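Aryl esterase (Mycobacterium smegmatis, PDB 2Q0Q) hydrolyses aryl esters and catalyses acyl transfer to alcohols in water, as an oligomeric enzyme of the SGNH hydrolase group. Local coordinates at residues A44-I49 and E210-L215; V113-V118 and M175-F180. All coordinates share one frame; numbering follows the deposited sequence.

In the fold
Contacts 1 and 2 lie on opposite faces of the central parallel sheet, their centres about 18 Å apart. Contact 1 sets the last turns of helix 198-215 against strand 46-52, an outermost strand within the chain. Contact 2 sets helix 104-119 against the end of helix 164-175 and the lead into strand 179-181, the other outermost strand within the chain. Both are partly buried and apolar across the interface, with no hydrogen bond between segments. In contact 1 a phenyl ring bears on aliphatic groups and one flank is an exposed arginine; in contact 2 a selenomethionine meets a valine and a threonine hydroxyl, and a second valine packs on the first. L215 and P178 join the two by packing.

Contact 1: residues A44-I49 and E210-L215; sequences ADFEVI and EQVRSL
F46 and V212 make the apolar heart of this contact, in which the C-terminal helix 198-215 packs on the parallel sheet of the α/β/α fold of SGNH hydrolases. The ring touches through its CD1-CE1 bond: CE1 lies 3.8 Å from V212 CG1, and CD1 of F46 is nearly as close to that methyl at 4.0 Å. CG1 approaches the ring obliquely, and the two side chains pass alongside each other, pointing opposite ways. On F46, CG stands anti to the carbonyl carbon (chi1 -62°), which carries the ring from the beginning of strand 46-52 across to the helix. V212 is buried and extends the same apolar layer, touching I5, L86 and I88 of the neighbouring strands and L42 of helix 34-42.

A looser aliphatic contact flanks this pair. F46 CZ comes within 4.4 Å of R213 CG, again at an oblique angle, so the ring meets the methylene part of the arginine and not its guanidinium. The charged end continues toward helix 34-42, where NH2 makes a weak hydrogen bond to the carbonyl of Q41.

Polar interactions run within the segments or to their neighbours, none crossing between the two. E47, next to F46 in the strand, pairs outside both segments, in a salt bridge from its OE2 to R4 of strand 3-9. On the helix, Q211 NE2 donates to E210 OE1 at 3.1 Å with an N-H...O angle of 165°; the acceptor lies close to the plane of the amide and offers its syn lone pair.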
ATOM      1  N   ALA G  44      -3.413 -45.981  15.035  1.00 31.23           N
ATOM      2  CA  ALA G  44      -2.123 -45.505  15.492  1.00 31.75           C
ATOM      3  C   ALA G  44      -1.016 -45.450  14.422  1.00 31.51           C
ATOM      4  O   ALA G  44       0.047 -44.863  14.669  1.00 32.50           O
ATOM      5  CB  ALA G  44      -1.663 -46.338  16.699  1.00 31.94           C
ATOM      6  N   ASP G  45      -1.246 -46.047  13.248  1.00 31.40           N
ATOM      7  CA  ASP G  45      -0.317 -45.866  12.125  1.00 31.22           C
ATOM      8  C   ASP G  45      -0.441 -44.465  11.505  1.00 30.74           C
ATOM      9  O   ASP G  45       0.376 -44.091  10.659  1.00 31.27           O
ATOM     10  CB  ASP G  45      -0.512 -46.930  11.041  1.00 32.43           C
ATOM     11  CG  ASP G  45       0.099 -48.285  11.408  1.00 34.19           C
ATOM     12  OD1 ASP G  45       0.951 -48.346  12.317  1.00 37.59           O
ATOM     13  OD2 ASP G  45      -0.289 -49.290  10.764  1.00 39.68           O
ATOM     14  N   PHE G  46      -1.437 -43.691  11.935  1.00 29.51           N
ATOM     15  CA  PHE G  46      -1.653 -42.333  11.431  1.00 29.00           C
ATOM     16  C   PHE G  46      -1.803 -41.322  12.551  1.00 28.09           C
ATOM     17  O   PHE G  46      -2.189 -41.663  13.670  1.00 27.64           O
ATOM     18  CB  PHE G  46      -2.927 -42.284  10.574  1.00 27.89           C
ATOM     19  CG  PHE G  46      -2.875 -43.162   9.364  1.00 28.10           C
ATOM     20  CD1 PHE G  46      -2.551 -42.640   8.121  1.00 26.95           C
ATOM     21  CD2 PHE G  46      -3.125 -44.521   9.474  1.00 27.57           C
ATOM     22  CE1 PHE G  46      -2.503 -43.474   6.993  1.00 29.04           C
ATOM     23  CE2 PHE G  46      -3.076 -45.346   8.370  1.00 28.57           C
ATOM     24  CZ  PHE G  46      -2.757 -44.820   7.125  1.00 28.47           C
ATOM     25  N   GLU G  47      -1.498 -40.070  12.230  1.00 28.00           N
ATOM     26  CA  GLU G  47      -1.687 -38.955  13.128  1.00 27.82           C
ATOM     27  C   GLU G  47      -2.397 -37.825  12.382  1.00 27.14           C
ATOM     28  O   GLU G  47      -1.898 -37.367  11.346  1.00 27.45           O
ATOM     29  CB  GLU G  47      -0.324 -38.464  13.630  1.00 28.10           C
ATOM     30  CG  GLU G  47      -0.400 -37.394  14.717  1.00 29.17           C
ATOM     31  CD  GLU G  47       0.930 -36.765  15.020  1.00 31.39           C
ATOM     32  OE1 GLU G  47       1.972 -37.304  14.568  1.00 34.29           O
ATOM     33  OE2 GLU G  47       0.945 -35.719  15.724  1.00 35.79           O
ATOM     34  N   VAL G  48      -3.527 -37.373  12.925  1.00 26.16           N
ATOM     35  CA  VAL G  48      -4.318 -36.289  12.343  1.00 25.46           C
ATOM     36  C   VAL G  48      -4.049 -34.957  13.047  1.00 25.51           C
ATOM     37  O   VAL G  48      -3.980 -34.879  14.268  1.00 25.94           O
ATOM     38  CB  VAL G  48      -5.832 -36.622  12.379  1.00 25.38           C
ATOM     39  CG1 VAL G  48      -6.688 -35.403  11.972  1.00 24.08           C
ATOM     40  CG2 VAL G  48      -6.104 -37.808  11.471  1.00 24.06           C
ATOM     41  N   ILE G  49      -3.890 -33.911  12.242  1.00 25.17           N
ATOM     42  CA  ILE G  49      -3.599 -32.573  12.735  1.00 24.72           C
ATOM     43  C   ILE G  49      -4.761 -31.654  12.367  1.00 24.45           C
ATOM     44  O   ILE G  49      -5.084 -31.515  11.188  1.00 24.07           O
ATOM     45  CB  ILE G  49      -2.292 -32.066  12.105  1.00 25.55           C
ATOM     46  CG1 ILE G  49      -1.127 -32.975  12.523  1.00 26.16           C
ATOM     47  CG2 ILE G  49      -2.049 -30.621  12.470  1.00 25.59           C
ATOM     48  CD1 ILE G  49      -0.095 -33.164  11.430  1.00 28.13           C
ATOM     49  N   GLU G 210     -11.224 -43.984   4.575  1.00 19.90           N
ATOM     50  CA  GLU G 210     -10.959 -44.800   3.396  1.00 19.40           C
ATOM     51  C   GLU G 210     -10.117 -44.042   2.351  1.00 19.71           C
ATOM     52  O   GLU G 210      -9.205 -44.596   1.738  1.00 19.01           O
ATOM     53  CB  GLU G 210     -12.304 -45.286   2.805  1.00 19.69           C
ATOM     54  CG  GLU G 210     -12.164 -46.188   1.593  1.00 19.23           C
ATOM     55  CD  GLU G 210     -12.104 -45.430   0.256  1.00 18.32           C
ATOM     56  OE1 GLU G 210     -12.613 -44.275   0.185  1.00 22.41           O
ATOM     57  OE2 GLU G 210     -11.384 -45.993  -0.667  1.00 18.33           O
ATOM     58  N   GLN G 211     -10.432 -42.767   2.156  1.00 19.77           N
ATOM     59  CA  GLN G 211      -9.715 -41.966   1.184  1.00 20.41           C
ATOM     60  C   GLN G 211      -8.237 -41.858   1.574  1.00 20.43           C
ATOM     61  O   GLN G 211      -7.372 -42.039   0.723  1.00 21.39           O
ATOM     62  CB  GLN G 211     -10.328 -40.572   1.098  1.00 21.57           C
ATOM     63  CG  GLN G 211     -11.690 -40.570   0.446  1.00 21.73           C
ATOM     64  CD  GLN G 211     -11.562 -40.682  -1.047  1.00 21.90           C
ATOM     65  OE1 GLN G 211     -11.077 -39.742  -1.695  1.00 23.03           O
ATOM     66  NE2 GLN G 211     -11.918 -41.844  -1.596  1.00 21.28           N
ATOM     67  N   VAL G 212      -7.964 -41.560   2.849  1.00 20.70           N
ATOM     68  CA  VAL G 212      -6.591 -41.459   3.351  1.00 21.13           C
ATOM     69  C   VAL G 212      -5.805 -42.747   3.147  1.00 21.92           C
ATOM     70  O   VAL G 212      -4.682 -42.723   2.638  1.00 21.45           O
ATOM     71  CB  VAL G 212      -6.574 -41.081   4.836  1.00 21.10           C
ATOM     72  CG1 VAL G 212      -5.155 -41.243   5.428  1.00 20.65           C
ATOM     73  CG2 VAL G 212      -7.031 -39.644   5.001  1.00 21.53           C
ATOM     74  N   ARG G 213      -6.373 -43.877   3.546  1.00 22.79           N
ATOM     75  CA  ARG G 213      -5.658 -45.127   3.367  1.00 24.61           C
ATOM     76  C   ARG G 213      -5.413 -45.404   1.890  1.00 24.32           C
ATOM     77  O   ARG G 213      -4.419 -46.020   1.526  1.00 24.78           O
ATOM     78  CB  ARG G 213      -6.435 -46.290   3.957  1.00 24.10           C
ATOM     79  CG  ARG G 213      -6.580 -46.285   5.459  1.00 25.74           C
ATOM     80  CD  ARG G 213      -7.409 -47.487   5.872  1.00 27.72           C
ATOM     81  NE  ARG G 213      -8.008 -47.307   7.192  1.00 31.19           N
ATOM     82  CZ  ARG G 213      -9.295 -47.047   7.436  1.00 30.68           C
ATOM     83  NH1 ARG G 213     -10.218 -46.946   6.469  1.00 33.10           N
ATOM     84  NH2 ARG G 213      -9.673 -46.907   8.688  1.00 30.52           N
ATOM     85  N   SER G 214      -6.337 -44.969   1.036  1.00 25.08           N
ATOM     86  CA  SER G 214      -6.228 -45.223  -0.386  1.00 25.72           C
ATOM     87  C   SER G 214      -5.075 -44.457  -1.047  1.00 25.85           C
ATOM     88  O   SER G 214      -4.473 -44.942  -2.009  1.00 24.99           O
ATOM     89  CB  SER G 214      -7.550 -44.871  -1.071  1.00 26.13           C
ATOM     90  OG  SER G 214      -7.318 -44.583  -2.426  1.00 30.78           O
ATOM     91  N   LEU G 215      -4.797 -43.259  -0.526  1.00 25.92           N
ATOM     92  CA  LEU G 215      -3.787 -42.364  -1.088  1.00 26.55           C
ATOM     93  C   LEU G 215      -2.376 -42.588  -0.558  1.00 26.15           C
ATOM     94  O   LEU G 215      -1.398 -42.177  -1.192  1.00 27.26           O
ATOM     95  CB  LEU G 215      -4.175 -40.913  -0.817  1.00 26.19           C
ATOM     96  CG  LEU G 215      -5.376 -40.434  -1.613  1.00 27.84           C
ATOM     97  CD1 LEU G 215      -5.765 -39.032  -1.201  1.00 27.52           C
ATOM     98  CD2 LEU G 215      -5.109 -40.532  -3.132  1.00 29.18           C
TER

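Contact 2: residues V113-V118 and M175-F180; sequences VLVTQV and MKVPFF
M175, a selenomethionine at the end of helix 164-175, reaches across to V115 and T116 on helix 104-119. From CB the chain runs out extended through CG (chi2 -173°) and brings SE to the branch of V115, 3.8 Å from V115 CG1 and 4.0 Å from V115 CB. There it bends: with chi3 at 72°, the terminal CE turns to lie between V115 and T116. CE of M175 is 3.5 Å from V115 CG1, a tip-to-tip approach of two methyls, and 3.3 Å from T116 OG1, where the side chains cross at about a right angle. That hydroxyl is hydrogen-bonded to the carbonyl of S112, one turn back, so toward M175 it makes only a packing contact.

The same V115 methyl has a second neighbour in V177, whose CG1 is 4.1 Å away. V115 thus sits against both the helix end and the chain leaving it, and also touches V136 of strand 133-138. A Schellman motif produces this change of direction: K176, with positive phi, is its C' residue, and V177 N bonds back to A172 O. K176 NZ also reaches backbone oxygens of D21 and A23 of a second subunit. The arrangement belongs to the beta-alpha-beta crossover from strand 133-138 through helix 164-175 to strand 179-181, packed against helix 104-119, which links strands 86-90 and 133-138 in the SGNH hydrolase fold.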
ATOM      1  N   VAL G 113      -4.978 -21.881  -5.480  1.00 15.22           N
ATOM      2  CA  VAL G 113      -3.895 -21.273  -4.709  1.00 15.33           C
ATOM      3  C   VAL G 113      -3.467 -22.176  -3.535  1.00 15.00           C
ATOM      4  O   VAL G 113      -2.278 -22.400  -3.331  1.00 14.78           O
ATOM      5  CB  VAL G 113      -4.306 -19.863  -4.204  1.00 14.96           C
ATOM      6  CG1 VAL G 113      -3.284 -19.311  -3.213  1.00 16.61           C
ATOM      7  CG2 VAL G 113      -4.477 -18.896  -5.377  1.00 15.93           C
ATOM      8  N   LEU G 114      -4.428 -22.678  -2.769  1.00 14.72           N
ATOM      9  CA  LEU G 114      -4.126 -23.557  -1.635  1.00 14.86           C
ATOM     10  C   LEU G 114      -3.446 -24.877  -2.087  1.00 15.37           C
ATOM     11  O   LEU G 114      -2.440 -25.319  -1.497  1.00 15.26           O
ATOM     12  CB  LEU G 114      -5.411 -23.837  -0.834  1.00 14.79           C
ATOM     13  CG  LEU G 114      -6.113 -22.612  -0.209  1.00 14.97           C
ATOM     14  CD1 LEU G 114      -7.381 -23.001   0.508  1.00 13.77           C
ATOM     15  CD2 LEU G 114      -5.220 -21.903   0.753  1.00 15.44           C
ATOM     16  N   VAL G 115      -3.965 -25.489  -3.149  1.00 14.96           N
ATOM     17  CA  VAL G 115      -3.330 -26.680  -3.705  1.00 13.82           C
ATOM     18  C   VAL G 115      -1.913 -26.402  -4.120  1.00 14.60           C
ATOM     19  O   VAL G 115      -1.008 -27.141  -3.770  1.00 15.50           O
ATOM     20  CB  VAL G 115      -4.114 -27.239  -4.917  1.00 14.33           C
ATOM     21  CG1 VAL G 115      -3.394 -28.457  -5.540  1.00 14.27           C
ATOM     22  CG2 VAL G 115      -5.525 -27.630  -4.499  1.00 14.83           C
ATOM     23  N   THR G 116      -1.719 -25.302  -4.815  1.00 14.99           N
ATOM     24  CA  THR G 116      -0.374 -24.920  -5.261  1.00 15.61           C
ATOM     25  C   THR G 116       0.584 -24.725  -4.083  1.00 15.63           C
ATOM     26  O   THR G 116       1.750 -25.179  -4.138  1.00 15.81           O
ATOM     27  CB  THR G 116      -0.431 -23.657  -6.153  1.00 15.63           C
ATOM     28  OG1 THR G 116      -1.213 -23.941  -7.317  1.00 17.62           O
ATOM     29  CG2 THR G 116       0.945 -23.241  -6.609  1.00 15.65           C
ATOM     30  N   GLN G 117       0.088 -24.097  -3.018  1.00 15.19           N
ATOM     31  CA  GLN G 117       0.861 -23.975  -1.753  1.00 15.18           C
ATOM     32  C   GLN G 117       1.261 -25.351  -1.164  1.00 15.02           C
ATOM     33  O   GLN G 117       2.380 -25.523  -0.643  1.00 15.36           O
ATOM     34  CB  GLN G 117       0.086 -23.153  -0.723  1.00 15.32           C
ATOM     35  CG  GLN G 117      -0.091 -21.680  -1.055  1.00 14.87           C
ATOM     36  CD  GLN G 117      -0.964 -20.924  -0.059  1.00 15.32           C
ATOM     37  OE1 GLN G 117      -1.721 -21.521   0.709  1.00 14.87           O
ATOM     38  NE2 GLN G 117      -0.839 -19.581  -0.057  1.00 15.13           N
ATOM     39  N   VAL G 118       0.387 -26.351  -1.253  1.00 15.37           N
ATOM     40  CA  VAL G 118       0.797 -27.690  -0.800  1.00 15.81           C
ATOM     41  C   VAL G 118       1.848 -28.324  -1.744  1.00 15.13           C
ATOM     42  O   VAL G 118       2.854 -28.892  -1.295  1.00 16.06           O
ATOM     43  CB  VAL G 118      -0.387 -28.654  -0.630  1.00 15.06           C
ATOM     44  CG1 VAL G 118       0.134 -30.021  -0.238  1.00 15.93           C
ATOM     45  CG2 VAL G 118      -1.361 -28.096   0.434  1.00 17.41           C
HETATM   46  N   MSE G 175      -5.237 -30.142 -12.381  1.00 15.48           N
HETATM   47  CA  MSE G 175      -3.986 -30.097 -11.596  1.00 15.93           C
HETATM   48  C   MSE G 175      -3.412 -31.478 -11.290  1.00 16.06           C
HETATM   49  O   MSE G 175      -2.285 -31.575 -10.759  1.00 16.60           O
HETATM   50  CB  MSE G 175      -4.181 -29.328 -10.290  1.00 15.87           C
HETATM   51  CG  MSE G 175      -4.616 -27.921 -10.500  1.00 15.92           C
HETATM   52 SE   MSE G 175      -4.643 -26.896  -8.830  1.00 19.21          SE
HETATM   53  CE  MSE G 175      -2.651 -26.682  -8.474  1.00 19.48           C
ATOM     54  N   LYS G 176      -4.171 -32.525 -11.633  1.00 15.35           N
ATOM     55  CA  LYS G 176      -3.722 -33.911 -11.439  1.00 16.11           C
ATOM     56  C   LYS G 176      -3.477 -34.227  -9.970  1.00 15.42           C
ATOM     57  O   LYS G 176      -2.440 -34.801  -9.602  1.00 18.38           O
ATOM     58  CB  LYS G 176      -2.481 -34.202 -12.273  1.00 15.28           C
ATOM     59  CG  LYS G 176      -2.656 -33.863 -13.726  1.00 16.49           C
ATOM     60  CD  LYS G 176      -3.660 -34.749 -14.401  1.00 15.95           C
ATOM     61  CE  LYS G 176      -3.867 -34.349 -15.863  1.00 16.90           C
ATOM     62  NZ  LYS G 176      -4.705 -33.092 -16.006  1.00 16.01           N
ATOM     63  N   VAL G 177      -4.450 -33.841  -9.151  1.00 16.41           N
ATOM     64  CA  VAL G 177      -4.438 -34.089  -7.716  1.00 16.23           C
ATOM     65  C   VAL G 177      -5.752 -34.786  -7.302  1.00 16.49           C
ATOM     66  O   VAL G 177      -6.775 -34.612  -7.951  1.00 16.29           O
ATOM     67  CB  VAL G 177      -4.233 -32.788  -6.914  1.00 16.28           C
ATOM     68  CG1 VAL G 177      -2.843 -32.215  -7.183  1.00 16.85           C
ATOM     69  CG2 VAL G 177      -5.321 -31.780  -7.238  1.00 16.35           C
ATOM     70  N   PRO G 178      -5.713 -35.573  -6.227  1.00 17.39           N
ATOM     71  CA  PRO G 178      -6.914 -36.273  -5.741  1.00 17.48           C
ATOM     72  C   PRO G 178      -8.047 -35.329  -5.311  1.00 17.73           C
ATOM     73  O   PRO G 178      -7.801 -34.308  -4.670  1.00 17.48           O
ATOM     74  CB  PRO G 178      -6.399 -37.059  -4.515  1.00 18.59           C
ATOM     75  CG  PRO G 178      -4.963 -37.066  -4.606  1.00 18.37           C
ATOM     76  CD  PRO G 178      -4.537 -35.869  -5.391  1.00 17.05           C
ATOM     77  N   PHE G 179      -9.275 -35.721  -5.653  1.00 17.54           N
ATOM     78  CA  PHE G 179     -10.489 -35.010  -5.269  1.00 17.62           C
ATOM     79  C   PHE G 179     -11.456 -35.941  -4.528  1.00 16.97           C
ATOM     80  O   PHE G 179     -11.555 -37.133  -4.851  1.00 18.96           O
ATOM     81  CB  PHE G 179     -11.179 -34.446  -6.518  1.00 17.53           C
ATOM     82  CG  PHE G 179     -12.581 -33.979  -6.271  1.00 18.10           C
ATOM     83  CD1 PHE G 179     -12.814 -32.743  -5.662  1.00 17.12           C
ATOM     84  CD2 PHE G 179     -13.665 -34.776  -6.629  1.00 18.15           C
ATOM     85  CE1 PHE G 179     -14.107 -32.312  -5.423  1.00 18.41           C
ATOM     86  CE2 PHE G 179     -14.974 -34.335  -6.391  1.00 17.15           C
ATOM     87  CZ  PHE G 179     -15.183 -33.106  -5.784  1.00 18.16           C
ATOM     88  N   PHE G 180     -12.191 -35.380  -3.569  1.00 17.08           N
ATOM     89  CA  PHE G 180     -13.313 -36.084  -2.928  1.00 17.36           C
ATOM     90  C   PHE G 180     -14.451 -35.102  -2.631  1.00 17.20           C
ATOM     91  O   PHE G 180     -14.222 -34.021  -2.120  1.00 16.95           O
ATOM     92  CB  PHE G 180     -12.853 -36.773  -1.644  1.00 17.96           C
ATOM     93  CG  PHE G 180     -13.960 -37.471  -0.886  1.00 17.78           C
ATOM     94  CD1 PHE G 180     -14.450 -38.697  -1.316  1.00 19.44           C
ATOM     95  CD2 PHE G 180     -14.502 -36.898   0.269  1.00 18.78           C
ATOM     96  CE1 PHE G 180     -15.501 -39.334  -0.622  1.00 19.70           C
ATOM     97  CE2 PHE G 180     -15.524 -37.528   0.970  1.00 19.77           C
ATOM     98  CZ  PHE G 180     -16.017 -38.748   0.531  1.00 19.75           C
TER